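Local coordinates for modulator protein RSBR (Bacillus subtilis, PDB 2BNL), which regulates sigma-B in the general stress response, stimulating the RsbT kinase toward RsbS in vitro, and is represented here by its N-terminal non-heme globin domain, at residues A[8-12]-A[53-57]; A[26-30]-A[83-87]; A[67-71]-A[126-131]. One frame throughout, in Å; residues are numbered along the deposited sequence.

How the contacts relate
The three contacts draw on all six helices of one globin-type domain, each used once. Contact 1 is only partly buried and lies near the N-terminus, holding helix 5-13 against the end of helix 39-54. Contacts 2 and 3 are buried, pairing helix 15-30 with helix 81-100 and helix 64-76 with helix 109-135. Contacts 1 and 2 lie on opposite sides of the chain's centre, about 22 Å apart between centres, whereas contacts 2 and 3 touch directly: L84 packs on I127 and Y131, and A85 on F128. Chemistry follows place. A hydrogen bond crosses contact 1, while the two buried contacts rely on packing; both reach the second subunit, contact 3 more extensively, whereas contact 1 does not.

Contact 1 of 3, residues A[8-12]-A[53-57]; sequences YQFIA and LLLSV
The ring of Y8 has CD2 of L54 over one face, 4.2 Å from its centroid and 30° off the normal, an off-centre CH-pi contact. From the other side of the ring plane V57 comes up obliquely, its CB 3.6 Å from CD1 of Y8. At the phenol edge, in the plane of the ring, lies the carbonyl O of L54, which accepts a short hydrogen bond from OH of Y8 (2.6 Å). The bond falls on a lone pair in the carbonyl plane, with a C=O to donor angle of 127°. With CG anti to the backbone N (chi1 -177°), Y8 reaches away from helix 5-13 to this carbonyl near the end of helix 39-54. In this globin-type domain it ties the N-terminal helix to the C-terminal part of helix 39-54 and the residues after it. A tyrosine suits the place, joining an apolar body to a polar end. One turn on, I11 meets the interior: its CD1 touches CD1 of L53 at 4.0 Å, and helix 109-135 covers both through F119 and F120. A12, small enough to let the leucine close in, has its CA 4.0 Å from CD2 of L54.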
loop_
_atom_site.group_PDB
_atom_site.type_symbol
_atom_site.label_atom_id
_atom_site.label_comp_id
_atom_site.label_asym_id
_atom_site.label_seq_id
_atom_site.Cartn_x
_atom_site.Cartn_y
_atom_site.Cartn_z
ATOM N N TYR A 8 -4.412 18.228 0.112
ATOM C CA TYR A 8 -3.173 19.016 -0.138
ATOM C C TYR A 8 -3.115 20.225 0.765
ATOM O O TYR A 8 -2.084 20.493 1.407
ATOM C CB TYR A 8 -3.068 19.409 -1.665
ATOM C CG TYR A 8 -1.796 20.149 -2.028
ATOM C CD1 TYR A 8 -0.701 19.446 -2.584
ATOM C CD2 TYR A 8 -1.615 21.488 -1.664
ATOM C CE1 TYR A 8 0.453 20.079 -2.884
ATOM C CE2 TYR A 8 -0.414 22.151 -1.925
ATOM C CZ TYR A 8 0.608 21.437 -2.547
ATOM O OH TYR A 8 1.804 22.014 -2.796
ATOM N N GLN A 9 -4.214 20.987 0.820
ATOM C CA GLN A 9 -4.281 22.161 1.668
ATOM C C GLN A 9 -4.055 21.911 3.151
ATOM O O GLN A 9 -3.391 22.657 3.807
ATOM C CB GLN A 9 -5.577 22.875 1.428
ATOM C CG GLN A 9 -6.049 23.667 2.613
ATOM C CD GLN A 9 -7.413 24.383 2.419
ATOM O OE1 GLN A 9 -8.479 23.791 2.040
ATOM N NE2 GLN A 9 -7.366 25.637 2.688
ATOM N N PHE A 10 -4.553 20.790 3.656
ATOM C CA PHE A 10 -4.336 20.474 5.010
ATOM C C PHE A 10 -2.882 20.159 5.252
ATOM O O PHE A 10 -2.301 20.611 6.214
ATOM C CB PHE A 10 -5.276 19.319 5.461
ATOM C CG PHE A 10 -5.175 19.037 6.907
ATOM C CD1 PHE A 10 -6.067 19.617 7.803
ATOM C CD2 PHE A 10 -4.158 18.246 7.400
ATOM C CE1 PHE A 10 -5.928 19.346 9.174
ATOM C CE2 PHE A 10 -4.015 18.000 8.766
ATOM C CZ PHE A 10 -4.892 18.535 9.648
ATOM N N ILE A 11 -2.246 19.423 4.364
ATOM C CA ILE A 11 -0.814 19.167 4.491
ATOM C C ILE A 11 -0.051 20.449 4.438
ATOM O O ILE A 11 0.803 20.645 5.321
ATOM C CB ILE A 11 -0.282 18.166 3.445
ATOM C CG1 ILE A 11 -1.024 16.823 3.616
ATOM C CG2 ILE A 11 1.303 18.047 3.459
ATOM C CD1 ILE A 11 -0.914 15.969 2.295
ATOM N N ALA A 12 -0.329 21.339 3.439
ATOM C CA ALA A 12 0.372 22.608 3.315
ATOM C C ALA A 12 0.271 23.460 4.602
ATOM O O ALA A 12 1.260 24.075 4.962
ATOM C CB ALA A 12 -0.104 23.401 2.138
ATOM N N LEU A 53 4.931 15.090 -1.327
ATOM C CA LEU A 53 3.521 15.320 -1.285
ATOM C C LEU A 53 3.216 16.682 -1.854
ATOM O O LEU A 53 2.277 16.817 -2.644
ATOM C CB LEU A 53 2.992 15.167 0.152
ATOM C CG LEU A 53 3.178 13.855 0.855
ATOM C CD1 LEU A 53 2.578 13.965 2.282
ATOM C CD2 LEU A 53 2.710 12.667 0.174
ATOM N N LEU A 54 4.003 17.691 -1.467
ATOM C CA LEU A 54 3.735 19.093 -1.860
ATOM C C LEU A 54 3.914 19.332 -3.411
ATOM O O LEU A 54 3.410 20.286 -3.930
ATOM C CB LEU A 54 4.586 20.033 -0.978
ATOM C CG LEU A 54 4.040 20.100 0.463
ATOM C CD1 LEU A 54 4.966 20.965 1.274
ATOM C CD2 LEU A 54 2.547 20.636 0.579
ATOM N N LEU A 55 4.658 18.450 -4.083
ATOM C CA LEU A 55 4.840 18.427 -5.535
ATOM C C LEU A 55 3.789 17.622 -6.246
ATOM O O LEU A 55 3.753 17.641 -7.424
ATOM C CB LEU A 55 6.217 17.815 -5.856
ATOM C CG LEU A 55 7.431 18.628 -5.435
ATOM C CD1 LEU A 55 8.708 17.733 -5.520
ATOM C CD2 LEU A 55 7.560 19.877 -6.334
ATOM N N SER A 56 2.963 16.894 -5.514
ATOM C CA SER A 56 2.053 15.820 -6.062
ATOM C C SER A 56 0.560 16.108 -6.141
ATOM O O SER A 56 -0.298 15.183 -6.065
ATOM C CB SER A 56 2.328 14.516 -5.315
ATOM O OG SER A 56 3.663 14.127 -5.463
ATOM N N VAL A 57 0.188 17.389 -6.241
ATOM C CA VAL A 57 -1.254 17.710 -6.192
ATOM C C VAL A 57 -2.048 17.072 -7.395
ATOM O O VAL A 57 -3.166 16.697 -7.223
ATOM C CB VAL A 57 -1.535 19.254 -6.096
ATOM C CG1 VAL A 57 -1.345 19.950 -7.392
ATOM C CG2 VAL A 57 -2.894 19.529 -5.564
#

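Contact 2 of 3, residues A[26-30]-A[83-87]; sequences LKELS and FLATA
F83 leads the segment 83-87 into the contact, pushing its ring against the last turn of helix 15-30. A chi1 of -179° swings the ring out on the side away from its own N and across to that helix. L29 and L26 approach obliquely from the same side of the ring plane. CB of L29 lies 3.7 Å from CE1 of F83. CD2 of L26 lies 3.9 Å from CE2 of F83. At the ring edge, near its plane, sits the backbone N of S30, already bonded within its own helix to O of L26. Cut back to an alanine, this position would probably leave CD2 of L26 and CB of L29 without the ring they pack on and open a gap between the helices. L84 and A85 turn instead to helix 109-135, and A85 also packs on T125 of the second subunit. T86 faces helix 15-30 again; its CG2 reaches CD2 of L29 at 4.2 Å, while OG1 is bonded back to O of K82. A87 ends the segment and offers a single methyl, on which two leucines can lie: its CB is 3.8 Å from CD2 of L26, and its CA 3.6 Å from CD1 of L29. These two globin-fold helices run roughly antiparallel, at 137°, and the axes of the two short segments approach to 10.7 Å, a spacing filled by the phenyl ring and the leucines. S30 adds a polar tie on its own side, OG giving a 2.8 Å bond to O of K27. With no hydrogen bond between the segments, the pairing rests on shape and on the burial of apolar surface.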
loop_
_atom_site.group_PDB
_atom_site.type_symbol
_atom_site.label_atom_id
_atom_site.label_comp_id
_atom_site.label_asym_id
_atom_site.label_seq_id
_atom_site.Cartn_x
_atom_site.Cartn_y
_atom_site.Cartn_z
ATOM N N LEU A 26 7.961 6.878 12.655
ATOM C CA LEU A 26 9.169 6.165 12.253
ATOM C C LEU A 26 9.940 5.673 13.437
ATOM O O LEU A 26 10.370 4.538 13.485
ATOM C CB LEU A 26 10.076 7.030 11.374
ATOM C CG LEU A 26 9.524 7.340 9.987
ATOM C CD1 LEU A 26 10.298 8.371 9.327
ATOM C CD2 LEU A 26 9.480 6.080 9.043
ATOM N N LYS A 27 10.072 6.533 14.416
ATOM C CA LYS A 27 10.804 6.188 15.588
ATOM C C LYS A 27 10.152 5.034 16.324
ATOM O O LYS A 27 10.814 4.089 16.747
ATOM C CB LYS A 27 10.929 7.420 16.451
ATOM C CG LYS A 27 11.920 8.447 15.905
ATOM C CD LYS A 27 11.863 9.769 16.744
ATOM C CE LYS A 27 12.123 9.499 18.154
ATOM N NZ LYS A 27 12.469 10.726 18.961
ATOM N N GLU A 28 8.831 5.108 16.471
ATOM C CA GLU A 28 8.049 4.036 17.140
ATOM C C GLU A 28 8.250 2.731 16.428
ATOM O O GLU A 28 8.487 1.702 17.025
ATOM C CB GLU A 28 6.556 4.434 17.143
ATOM C CG GLU A 28 5.619 3.486 17.770
ATOM C CD GLU A 28 4.124 3.894 17.568
ATOM O OE1 GLU A 28 3.783 5.117 17.378
ATOM O OE2 GLU A 28 3.312 2.961 17.499
ATOM N N LEU A 29 8.177 2.777 15.118
ATOM C CA LEU A 29 8.359 1.575 14.357
ATOM C C LEU A 29 9.767 1.032 14.418
ATOM O O LEU A 29 9.953 -0.233 14.431
ATOM C CB LEU A 29 7.917 1.776 12.898
ATOM C CG LEU A 29 6.445 1.996 12.660
ATOM C CD1 LEU A 29 6.225 2.475 11.202
ATOM C CD2 LEU A 29 5.692 0.754 12.949
ATOM N N SER A 30 10.751 1.936 14.464
ATOM C CA SER A 30 12.166 1.482 14.489
ATOM C C SER A 30 12.515 0.662 15.753
ATOM O O SER A 30 13.417 -0.139 15.740
ATOM C CB SER A 30 13.165 2.649 14.338
ATOM O OG SER A 30 13.213 3.486 15.475
ATOM N N PHE A 83 9.043 -2.536 6.338
ATOM C CA PHE A 83 9.116 -1.359 7.211
ATOM C C PHE A 83 8.602 -0.111 6.489
ATOM O O PHE A 83 7.765 0.663 7.000
ATOM C CB PHE A 83 10.610 -1.084 7.606
ATOM C CG PHE A 83 10.767 0.086 8.527
ATOM C CD1 PHE A 83 10.746 -0.099 9.895
ATOM C CD2 PHE A 83 10.821 1.337 8.056
ATOM C CE1 PHE A 83 10.836 1.059 10.789
ATOM C CE2 PHE A 83 10.990 2.470 8.901
ATOM C CZ PHE A 83 10.948 2.313 10.294
ATOM N N LEU A 84 9.101 0.091 5.289
ATOM C CA LEU A 84 8.668 1.226 4.516
ATOM C C LEU A 84 7.179 1.227 4.276
ATOM O O LEU A 84 6.541 2.258 4.502
ATOM C CB LEU A 84 9.477 1.327 3.212
ATOM C CG LEU A 84 9.055 2.491 2.293
ATOM C CD1 LEU A 84 9.360 3.779 2.994
ATOM C CD2 LEU A 84 9.845 2.403 1.110
ATOM N N ALA A 85 6.635 0.093 3.814
ATOM C CA ALA A 85 5.213 0.019 3.491
ATOM C C ALA A 85 4.369 0.124 4.763
ATOM O O ALA A 85 3.382 0.766 4.792
ATOM C CB ALA A 85 4.931 -1.272 2.743
ATOM N N THR A 86 4.836 -0.398 5.888
ATOM C CA THR A 86 4.123 -0.206 7.142
ATOM C C THR A 86 4.102 1.242 7.566
ATOM O O THR A 86 3.057 1.722 7.961
ATOM C CB THR A 86 4.727 -1.137 8.246
ATOM O OG1 THR A 86 4.788 -2.479 7.731
ATOM C CG2 THR A 86 3.959 -1.037 9.625
ATOM N N ALA A 87 5.250 1.935 7.491
ATOM C CA ALA A 87 5.363 3.321 7.794
ATOM C C ALA A 87 4.480 4.224 6.993
ATOM O O ALA A 87 3.751 5.086 7.500
ATOM C CB ALA A 87 6.818 3.804 7.646
#

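Contact 3 of 3, residues A[67-71]-A[126-131]; sequences ISELA and EIFNQY
I67 sets CG1 anti to its carbonyl carbon (chi1 -71°), which leaves CG2 aimed at helix 109-135, 3.8 Å from CG1 of I127. Q130 answers from the other helix: its chi1 of -77° brings CG to 4.0 Å from that same CG2 of I67, and a bend at chi2 then puts OE1 of Q130 3.9 Å from CB of S68. Here helix 64-76 packs on the long last helix of the globin-type domain, the axes of the two short segments crossing at -58° and only 8.3 Å apart. So close a crossing favours a small residue, and A71 supplies it, its methyl resting on the backbone of Q130 and Y131. The branched I67 fills the wider part, its CD1 meeting CG of E126 where the two side chains cross at about a right angle, and L70 lies more loosely beside I127. I52 of helix 39-54 packs on both I67 and L70 and extends the apolar layer.

Two polar ends find partners beyond the crossing: OE1 of E126 in a salt bridge to K82 of the second subunit, and OH of Y131 bonded to O of L79. The ring of F128 packs on F128 of the second subunit across the interface. Closest of all across the crossing is CB of A71, 3.4 Å from N of Y131, a nitrogen whose hydrogen is already given to O of I127 within its own helix.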
loop_
_atom_site.group_PDB
_atom_site.type_symbol
_atom_site.label_atom_id
_atom_site.label_comp_id
_atom_site.label_asym_id
_atom_site.label_seq_id
_atom_site.Cartn_x
_atom_site.Cartn_y
_atom_site.Cartn_z
ATOM N N ILE A 67 11.085 11.071 -5.440
ATOM C CA ILE A 67 10.654 9.720 -5.185
ATOM C C ILE A 67 11.787 8.735 -5.264
ATOM O O ILE A 67 11.928 7.850 -4.428
ATOM C CB ILE A 67 9.394 9.314 -6.068
ATOM C CG1 ILE A 67 8.194 10.077 -5.517
ATOM C CG2 ILE A 67 9.085 7.843 -5.880
ATOM C CD1 ILE A 67 6.849 9.944 -6.339
ATOM N N SER A 68 12.524 8.827 -6.337
ATOM C CA SER A 68 13.568 7.875 -6.615
ATOM C C SER A 68 14.688 8.002 -5.568
ATOM O O SER A 68 15.232 6.958 -5.081
ATOM C CB SER A 68 14.120 8.148 -8.017
ATOM O OG SER A 68 15.394 7.680 -8.136
ATOM N N GLU A 69 15.050 9.228 -5.254
ATOM C CA GLU A 69 16.004 9.496 -4.177
ATOM C C GLU A 69 15.567 9.007 -2.799
ATOM O O GLU A 69 16.406 8.451 -2.029
ATOM C CB GLU A 69 16.331 10.955 -4.081
ATOM C CG GLU A 69 17.692 11.113 -3.397
ATOM C CD GLU A 69 18.994 11.037 -4.326
ATOM O OE1 GLU A 69 19.418 9.981 -4.955
ATOM O OE2 GLU A 69 19.655 12.135 -4.375
ATOM N N LEU A 70 14.303 9.262 -2.443
ATOM C CA LEU A 70 13.842 8.791 -1.149
ATOM C C LEU A 70 13.919 7.249 -1.069
ATOM O O LEU A 70 14.327 6.696 -0.019
ATOM C CB LEU A 70 12.429 9.239 -0.851
ATOM C CG LEU A 70 11.724 8.703 0.413
ATOM C CD1 LEU A 70 12.555 9.053 1.508
ATOM C CD2 LEU A 70 10.431 9.374 0.624
ATOM N N ALA A 71 13.511 6.549 -2.143
ATOM C CA ALA A 71 13.442 5.078 -2.128
ATOM C C ALA A 71 14.831 4.480 -2.052
ATOM O O ALA A 71 15.078 3.527 -1.288
ATOM C CB ALA A 71 12.693 4.585 -3.366
ATOM N N GLU A 126 4.330 4.361 -6.175
ATOM C CA GLU A 126 5.487 4.768 -6.975
ATOM C C GLU A 126 6.735 4.679 -6.078
ATOM O O GLU A 126 7.814 4.330 -6.511
ATOM C CB GLU A 126 5.298 6.199 -7.412
ATOM C CG GLU A 126 6.272 6.631 -8.474
ATOM C CD GLU A 126 6.213 5.731 -9.717
ATOM O OE1 GLU A 126 5.077 5.387 -10.061
ATOM O OE2 GLU A 126 7.294 5.291 -10.212
ATOM N N ILE A 127 6.617 5.108 -4.852
ATOM C CA ILE A 127 7.702 4.842 -3.924
ATOM C C ILE A 127 8.061 3.345 -3.803
ATOM O O ILE A 127 9.279 2.956 -3.810
ATOM C CB ILE A 127 7.470 5.524 -2.517
ATOM C CG1 ILE A 127 7.441 7.040 -2.594
ATOM C CG2 ILE A 127 8.507 5.003 -1.468
ATOM C CD1 ILE A 127 6.902 7.713 -1.360
ATOM N N PHE A 128 7.059 2.504 -3.616
ATOM C CA PHE A 128 7.320 1.074 -3.491
ATOM C C PHE A 128 8.057 0.612 -4.791
ATOM O O PHE A 128 8.999 -0.177 -4.757
ATOM C CB PHE A 128 6.032 0.260 -3.284
ATOM C CG PHE A 128 5.235 0.619 -2.089
ATOM C CD1 PHE A 128 5.830 1.143 -0.965
ATOM C CD2 PHE A 128 3.921 0.374 -2.051
ATOM C CE1 PHE A 128 5.073 1.480 0.142
ATOM C CE2 PHE A 128 3.151 0.641 -0.924
ATOM C CZ PHE A 128 3.769 1.256 0.169
ATOM N N ASN A 129 7.536 1.066 -5.953
ATOM C CA ASN A 129 8.145 0.664 -7.236
ATOM C C ASN A 129 9.627 1.003 -7.296
ATOM O O ASN A 129 10.434 0.218 -7.710
ATOM C CB ASN A 129 7.358 1.314 -8.365
ATOM C CG ASN A 129 7.647 0.708 -9.728
ATOM O OD1 ASN A 129 7.569 -0.495 -9.935
ATOM N ND2 ASN A 129 8.010 1.561 -10.675
ATOM N N GLN A 130 9.977 2.214 -6.856
ATOM C CA GLN A 130 11.406 2.714 -6.961
ATOM C C GLN A 130 12.275 2.028 -5.938
ATOM O O GLN A 130 13.402 1.720 -6.195
ATOM C CB GLN A 130 11.426 4.226 -6.774
ATOM C CG GLN A 130 10.951 4.951 -8.011
ATOM C CD GLN A 130 11.784 4.637 -9.291
ATOM O OE1 GLN A 130 12.997 4.643 -9.294
ATOM N NE2 GLN A 130 11.107 4.494 -10.346
ATOM N N TYR A 131 11.663 1.650 -4.837
ATOM C CA TYR A 131 12.347 0.839 -3.829
ATOM C C TYR A 131 12.825 -0.500 -4.448
ATOM O O TYR A 131 14.028 -0.933 -4.349
ATOM C CB TYR A 131 11.403 0.584 -2.649
ATOM C CG TYR A 131 12.081 -0.164 -1.559
ATOM C CD1 TYR A 131 12.624 0.528 -0.455
ATOM C CD2 TYR A 131 12.290 -1.498 -1.654
ATOM C CE1 TYR A 131 13.291 -0.186 0.584
ATOM C CE2 TYR A 131 12.958 -2.217 -0.618
ATOM C CZ TYR A 131 13.431 -1.533 0.485
ATOM O OH TYR A 131 14.172 -2.247 1.425
#